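Local coordinates for protein phosphoglycerate dehydrogenase (Lactobacillus plantarum, PDB 3EVT) that probably catalyses the NAD-dependent oxidation of 3-phosphoglycerate to 3-phosphohydroxypyruvate, the reaction that opens the phosphorylated route to serine, at residues F296-F299 against V300-G303; A154-A158 against L159-V163. All coordinates share one frame; numbering follows the deposited sequence.

Interaction 1: residues F296-F299 against V300-G303; sequences FAQF and VKDG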
ATOM      1  N   PHE A 296     -19.722   1.458   7.728  1.00 42.44           N
ATOM      2  CA  PHE A 296     -20.506   2.042   8.797  1.00 43.28           C
ATOM      3  C   PHE A 296     -19.758   3.188   9.523  1.00 44.41           C
ATOM      4  O   PHE A 296     -20.358   4.200   9.830  1.00 45.25           O
ATOM      5  CB  PHE A 296     -20.960   0.945   9.772  1.00 42.49           C
ATOM      6  CG  PHE A 296     -21.813   1.440  10.948  1.00 42.63           C
ATOM      7  CD1 PHE A 296     -23.133   1.799  10.777  1.00 39.22           C
ATOM      8  CD2 PHE A 296     -21.284   1.458  12.232  1.00 41.45           C
ATOM      9  CE1 PHE A 296     -23.921   2.239  11.867  1.00 41.96           C
ATOM     10  CE2 PHE A 296     -22.045   1.894  13.316  1.00 44.74           C
ATOM     11  CZ  PHE A 296     -23.371   2.275  13.143  1.00 41.94           C
ATOM     12  N   ALA A 297     -18.462   3.052   9.786  1.00 44.75           N
ATOM     13  CA  ALA A 297     -17.716   4.132  10.425  1.00 46.24           C
ATOM     14  C   ALA A 297     -17.763   5.433   9.617  1.00 47.72           C
ATOM     15  O   ALA A 297     -17.922   6.525  10.172  1.00 47.71           O
ATOM     16  CB  ALA A 297     -16.252   3.697  10.750  1.00 45.40           C
ATOM     17  N   GLN A 298     -17.703   5.287   8.296  1.00 49.41           N
ATOM     18  CA  GLN A 298     -17.659   6.389   7.372  1.00 50.92           C
ATOM     19  C   GLN A 298     -19.063   6.951   7.220  1.00 51.60           C
ATOM     20  O   GLN A 298     -19.249   8.169   7.249  1.00 52.10           O
ATOM     21  CB  GLN A 298     -17.123   5.888   6.046  1.00 50.65           C
ATOM     22  CG  GLN A 298     -16.950   6.912   4.964  1.00 54.36           C
ATOM     23  CD  GLN A 298     -16.137   8.105   5.404  1.00 58.16           C
ATOM     24  OE1 GLN A 298     -15.277   8.028   6.293  1.00 59.36           O
ATOM     25  NE2 GLN A 298     -16.433   9.242   4.805  1.00 61.20           N
ATOM     26  N   PHE A 299     -20.043   6.062   7.072  1.00 51.20           N
ATOM     27  CA  PHE A 299     -21.453   6.439   7.114  1.00 51.32           C
ATOM     28  C   PHE A 299     -21.821   7.283   8.364  1.00 52.59           C
ATOM     29  O   PHE A 299     -22.563   8.270   8.291  1.00 51.76           O
ATOM     30  CB  PHE A 299     -22.354   5.192   7.083  1.00 50.88           C
ATOM     31  CG  PHE A 299     -23.783   5.521   7.321  1.00 49.15           C
ATOM     32  CD1 PHE A 299     -24.558   6.049   6.294  1.00 47.97           C
ATOM     33  CD2 PHE A 299     -24.328   5.387   8.577  1.00 46.84           C
ATOM     34  CE1 PHE A 299     -25.867   6.409   6.515  1.00 45.88           C
ATOM     35  CE2 PHE A 299     -25.664   5.734   8.829  1.00 48.99           C
ATOM     36  CZ  PHE A 299     -26.434   6.263   7.795  1.00 48.58           C
ATOM     37  N   VAL A 300     -21.337   6.854   9.517  1.00 53.77           N
ATOM     38  CA  VAL A 300     -21.607   7.570  10.739  1.00 56.20           C
ATOM     39  C   VAL A 300     -20.902   8.948  10.699  1.00 57.61           C
ATOM     40  O   VAL A 300     -21.501   9.956  11.062  1.00 57.72           O
ATOM     41  CB  VAL A 300     -21.220   6.720  11.964  1.00 56.60           C
ATOM     42  CG1 VAL A 300     -20.980   7.602  13.186  1.00 58.51           C
ATOM     43  CG2 VAL A 300     -22.307   5.667  12.231  1.00 54.68           C
ATOM     44  N   LYS A 301     -19.677   8.986  10.167  1.00 58.98           N
ATOM     45  CA  LYS A 301     -18.845  10.206  10.076  1.00 59.72           C
ATOM     46  C   LYS A 301     -19.495  11.193   9.127  1.00 59.97           C
ATOM     47  O   LYS A 301     -19.727  12.348   9.475  1.00 60.43           O
ATOM     48  CB  LYS A 301     -17.445   9.840   9.578  1.00 60.01           C
ATOM     49  CG  LYS A 301     -16.461  10.983   9.405  1.00 64.56           C
ATOM     50  CD  LYS A 301     -15.067  10.460   8.969  1.00 68.10           C
ATOM     51  CE  LYS A 301     -14.134  11.578   8.474  1.00 71.34           C
ATOM     52  NZ  LYS A 301     -14.180  11.779   6.975  1.00 73.28           N
ATOM     53  N   ASP A 302     -19.855  10.768   7.929  1.00 59.79           N
ATOM     54  CA  ASP A 302     -20.405  11.782   7.053  1.00 59.52           C
ATOM     55  C   ASP A 302     -21.420  11.321   6.051  1.00 58.32           C
ATOM     56  O   ASP A 302     -21.675  12.015   5.071  1.00 58.88           O
ATOM     57  CB  ASP A 302     -19.276  12.586   6.363  1.00 61.12           C
ATOM     58  CG  ASP A 302     -18.470  11.761   5.360  1.00 61.63           C
ATOM     59  OD1 ASP A 302     -18.877  10.630   4.979  1.00 63.48           O
ATOM     60  OD2 ASP A 302     -17.407  12.262   4.950  1.00 62.89           O
ATOM     61  N   GLY A 303     -22.002  10.150   6.272  1.00 56.51           N
ATOM     62  CA  GLY A 303     -23.035   9.694   5.371  1.00 55.09           C
ATOM     63  C   GLY A 303     -22.524   9.022   4.106  1.00 54.47           C
ATOM     64  O   GLY A 303     -23.315   8.545   3.305  1.00 55.55           O
TER

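Interaction 2: residues A154-A158 against L159-V163; sequences AKASA and LGMHV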
ATOM      1  N   ALA A 154      -4.735  -0.971  -8.646  1.00 43.23           N
ATOM      2  CA  ALA A 154      -5.284   0.093  -7.799  1.00 42.98           C
ATOM      3  C   ALA A 154      -4.350   0.334  -6.611  1.00 42.87           C
ATOM      4  O   ALA A 154      -4.053   1.480  -6.276  1.00 41.79           O
ATOM      5  CB  ALA A 154      -6.714  -0.263  -7.294  1.00 42.11           C
ATOM      6  N   LYS A 155      -3.895  -0.741  -5.955  1.00 42.63           N
ATOM      7  CA  LYS A 155      -3.068  -0.515  -4.747  1.00 41.99           C
ATOM      8  C   LYS A 155      -1.688   0.050  -5.078  1.00 42.22           C
ATOM      9  O   LYS A 155      -1.210   0.962  -4.416  1.00 42.15           O
ATOM     10  CB  LYS A 155      -2.923  -1.785  -3.934  1.00 42.54           C
ATOM     11  CG  LYS A 155      -4.189  -2.303  -3.326  1.00 44.16           C
ATOM     12  CD  LYS A 155      -3.927  -3.666  -2.672  1.00 45.56           C
ATOM     13  CE  LYS A 155      -5.247  -4.362  -2.467  1.00 44.98           C
ATOM     14  NZ  LYS A 155      -5.995  -3.602  -1.460  1.00 48.33           N
ATOM     15  N   ALA A 156      -1.068  -0.486  -6.124  1.00 40.97           N
ATOM     16  CA  ALA A 156       0.255  -0.102  -6.542  1.00 41.11           C
ATOM     17  C   ALA A 156       0.208   1.371  -6.943  1.00 42.07           C
ATOM     18  O   ALA A 156       1.066   2.176  -6.571  1.00 42.27           O
ATOM     19  CB  ALA A 156       0.676  -0.979  -7.737  1.00 39.81           C
ATOM     20  N   SER A 157      -0.800   1.697  -7.737  1.00 41.95           N
ATOM     21  CA  SER A 157      -0.987   3.032  -8.202  1.00 43.35           C
ATOM     22  C   SER A 157      -1.146   4.034  -7.013  1.00 43.24           C
ATOM     23  O   SER A 157      -0.486   5.070  -6.973  1.00 43.14           O
ATOM     24  CB  SER A 157      -2.217   3.027  -9.112  1.00 42.85           C
ATOM     25  OG  SER A 157      -2.570   4.363  -9.398  1.00 47.63           O
ATOM     26  N   ALA A 158      -2.013   3.715  -6.055  1.00 43.05           N
ATOM     27  CA  ALA A 158      -2.130   4.518  -4.826  1.00 43.94           C
ATOM     28  C   ALA A 158      -0.801   4.633  -4.049  1.00 43.69           C
ATOM     29  O   ALA A 158      -0.580   5.642  -3.393  1.00 44.34           O
ATOM     30  CB  ALA A 158      -3.235   3.971  -3.923  1.00 43.21           C
ATOM     31  N   LEU A 159       0.100   3.641  -4.180  1.00 42.93           N
ATOM     32  CA  LEU A 159       1.447   3.709  -3.596  1.00 41.66           C
ATOM     33  C   LEU A 159       2.481   4.472  -4.491  1.00 41.02           C
ATOM     34  O   LEU A 159       3.679   4.504  -4.220  1.00 39.86           O
ATOM     35  CB  LEU A 159       1.911   2.296  -3.244  1.00 41.40           C
ATOM     36  CG  LEU A 159       1.110   1.781  -2.054  1.00 42.74           C
ATOM     37  CD1 LEU A 159       1.232   0.270  -1.955  1.00 44.35           C
ATOM     38  CD2 LEU A 159       1.604   2.502  -0.752  1.00 42.37           C
ATOM     39  N   GLY A 160       2.000   5.078  -5.569  1.00 40.85           N
ATOM     40  CA  GLY A 160       2.853   5.859  -6.440  1.00 40.13           C
ATOM     41  C   GLY A 160       3.528   5.080  -7.534  1.00 41.28           C
ATOM     42  O   GLY A 160       4.386   5.614  -8.220  1.00 40.68           O
ATOM     43  N   MET A 161       3.156   3.801  -7.720  1.00 42.54           N
ATOM     44  CA  MET A 161       3.758   3.027  -8.837  1.00 41.63           C
ATOM     45  C   MET A 161       3.137   3.414 -10.199  1.00 42.69           C
ATOM     46  O   MET A 161       1.986   3.831 -10.281  1.00 42.59           O
ATOM     47  CB  MET A 161       3.667   1.520  -8.612  1.00 41.47           C
ATOM     48  CG  MET A 161       4.289   0.958  -7.271  1.00 35.27           C
ATOM     49  SD  MET A 161       4.428  -0.865  -7.334  1.00 26.85           S
ATOM     50  CE  MET A 161       6.057  -0.943  -8.040  1.00 34.51           C
ATOM     51  N   HIS A 162       3.935   3.351 -11.255  1.00 43.61           N
ATOM     52  CA  HIS A 162       3.375   3.407 -12.607  1.00 44.78           C
ATOM     53  C   HIS A 162       2.997   1.971 -13.127  1.00 44.08           C
ATOM     54  O   HIS A 162       3.827   1.060 -13.222  1.00 41.98           O
ATOM     55  CB  HIS A 162       4.308   4.121 -13.585  1.00 44.39           C
ATOM     56  CG  HIS A 162       3.704   4.306 -14.937  1.00 47.03           C
ATOM     57  ND1 HIS A 162       2.728   5.247 -15.194  1.00 52.77           N
ATOM     58  CD2 HIS A 162       3.929   3.673 -16.112  1.00 49.97           C
ATOM     59  CE1 HIS A 162       2.378   5.190 -16.467  1.00 50.52           C
ATOM     60  NE2 HIS A 162       3.079   4.228 -17.042  1.00 50.39           N
ATOM     61  N   VAL A 163       1.735   1.805 -13.460  1.00 44.35           N
ATOM     62  CA  VAL A 163       1.207   0.462 -13.720  1.00 44.76           C
ATOM     63  C   VAL A 163       0.742   0.228 -15.168  1.00 44.88           C
ATOM     64  O   VAL A 163      -0.158   0.886 -15.695  1.00 42.72           O
ATOM     65  CB  VAL A 163       0.082   0.093 -12.737  1.00 43.65           C
ATOM     66  CG1 VAL A 163      -0.126  -1.386 -12.759  1.00 44.13           C
ATOM     67  CG2 VAL A 163       0.436   0.558 -11.316  1.00 43.82           C
TER
HETATM   68  O   HOH W   1       0.674   6.287  -9.296  1.00 58.44           O

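Interaction 1: residues F296-F299 against V300-G303
Phe296 and Val300 sit one helical turn apart, joined by the bond from Val300 N to Phe296 O (2.8 Å). The same i to i+4 pattern runs on from Lys301 N to Ala297 O and from Asp302 N to Gln298 O, the last nearly straight at 169°. Beyond it Gly303 N still reaches Phe299 O at 2.8 Å, but comes from above the carbonyl plane; Gly303 itself then leaves helical geometry with a positive phi. A side chain on such a backbone would press on the carbonyl oxygen of Asp302.

On one flank Val300 CG2 lies over a face of the Phe296 ring, 3.8 Å from its centroid and somewhat toward the rim, a CH-pi contact. The Phe296 ring can reach forward because its CG stands anti to the backbone N (chi1 -180°).

Polar groups gather on another flank. A bend at chi2 of Gln298 (53°) swings the amide toward the helix end, where NE2 comes within 2.8 Å of Asp302 OD1. The angle there is poor for a hydrogen bond, and the amide and carboxylate planes are almost perpendicular. Instead, Thr304 OG1 hydrogen-bonds to both NE2 and OD1 and ties the two groups together. Gln298 OE1 lies against Lys301 CD (3.6 Å). Cutting Gln298 back to an alanine would probably leave Thr304 OG1 without its amide partner, undo the tie to the Asp302 carboxylate and open a gap beside the Lys301 chain.

This is the last turn of helix 284-302. Its aromatic flank faces the loop between helix 12-21 and strand 26-29: Tyr22 and Trp25 each meet the Phe296 ring edge-to-face, while Phe299 packs on Trp25 and on Lys63, just ahead of strand 64-66.

Interaction 2: residues A154-A158 against L159-V163
Leu159 folds back over the end of helix 147-158, its N bonded to Lys155 O at 3.0 Å and more weakly to Ala156 O. With CG beside its own backbone N (chi1 -71°), the side chain lies along the Lys155 carbonyl, whose oxygen is 3.4 Å from CG. The isobutyl group also packs on Leu103 of helix 93-110 and on Lys155 of the second subunit, so this corner takes part in the dimer contact.

Ala156 works through both its oxygen and its methyl. The oxygen accepts Met161 N at 2.9 Å, and with the shorter bond loop from Gly160 N to Ser157 O this makes a Schellman motif, Gly160 being the C-prime residue with positive phi. The motif stops the helix and turns the chain into strand 162-167, completing the beta-alpha-beta unit that began with strand 139-143 in the Rossmann-type NAD-binding domain. The Ala156 CB, buried between helix and sheet, touches Met161 SD at 3.8 Å and Val163 CG2 at 3.9 Å, and also meets Leu140.

Ser157 adds a second link: a water donates to its O at 2.9 Å and to Met161 O at 3.0 Å, bridging the last helical turn to the residue just before the strand. Met161 O also accepts a bond from His177 NE2.

Following the chain from the N terminus, interaction 2 comes first, at the point where helix 147-158 ends and the path turns into strand 162-167 of the seven-stranded parallel sheet. Interaction 1 comes much later, in the final turn of helix 284-302, after the chain has returned to the N-terminal five-stranded domain. Each joins consecutive residues, so neither closes a long loop; they stand in series and do not nest or cross. The centres of interaction 1 and interaction 2 are about 26 Å apart, and the nearest atoms of interaction 1 and interaction 2 about 16 Å. One belongs to the NAD-binding lobe beside the subunit interface, the other to the outer part of the opposite lobe.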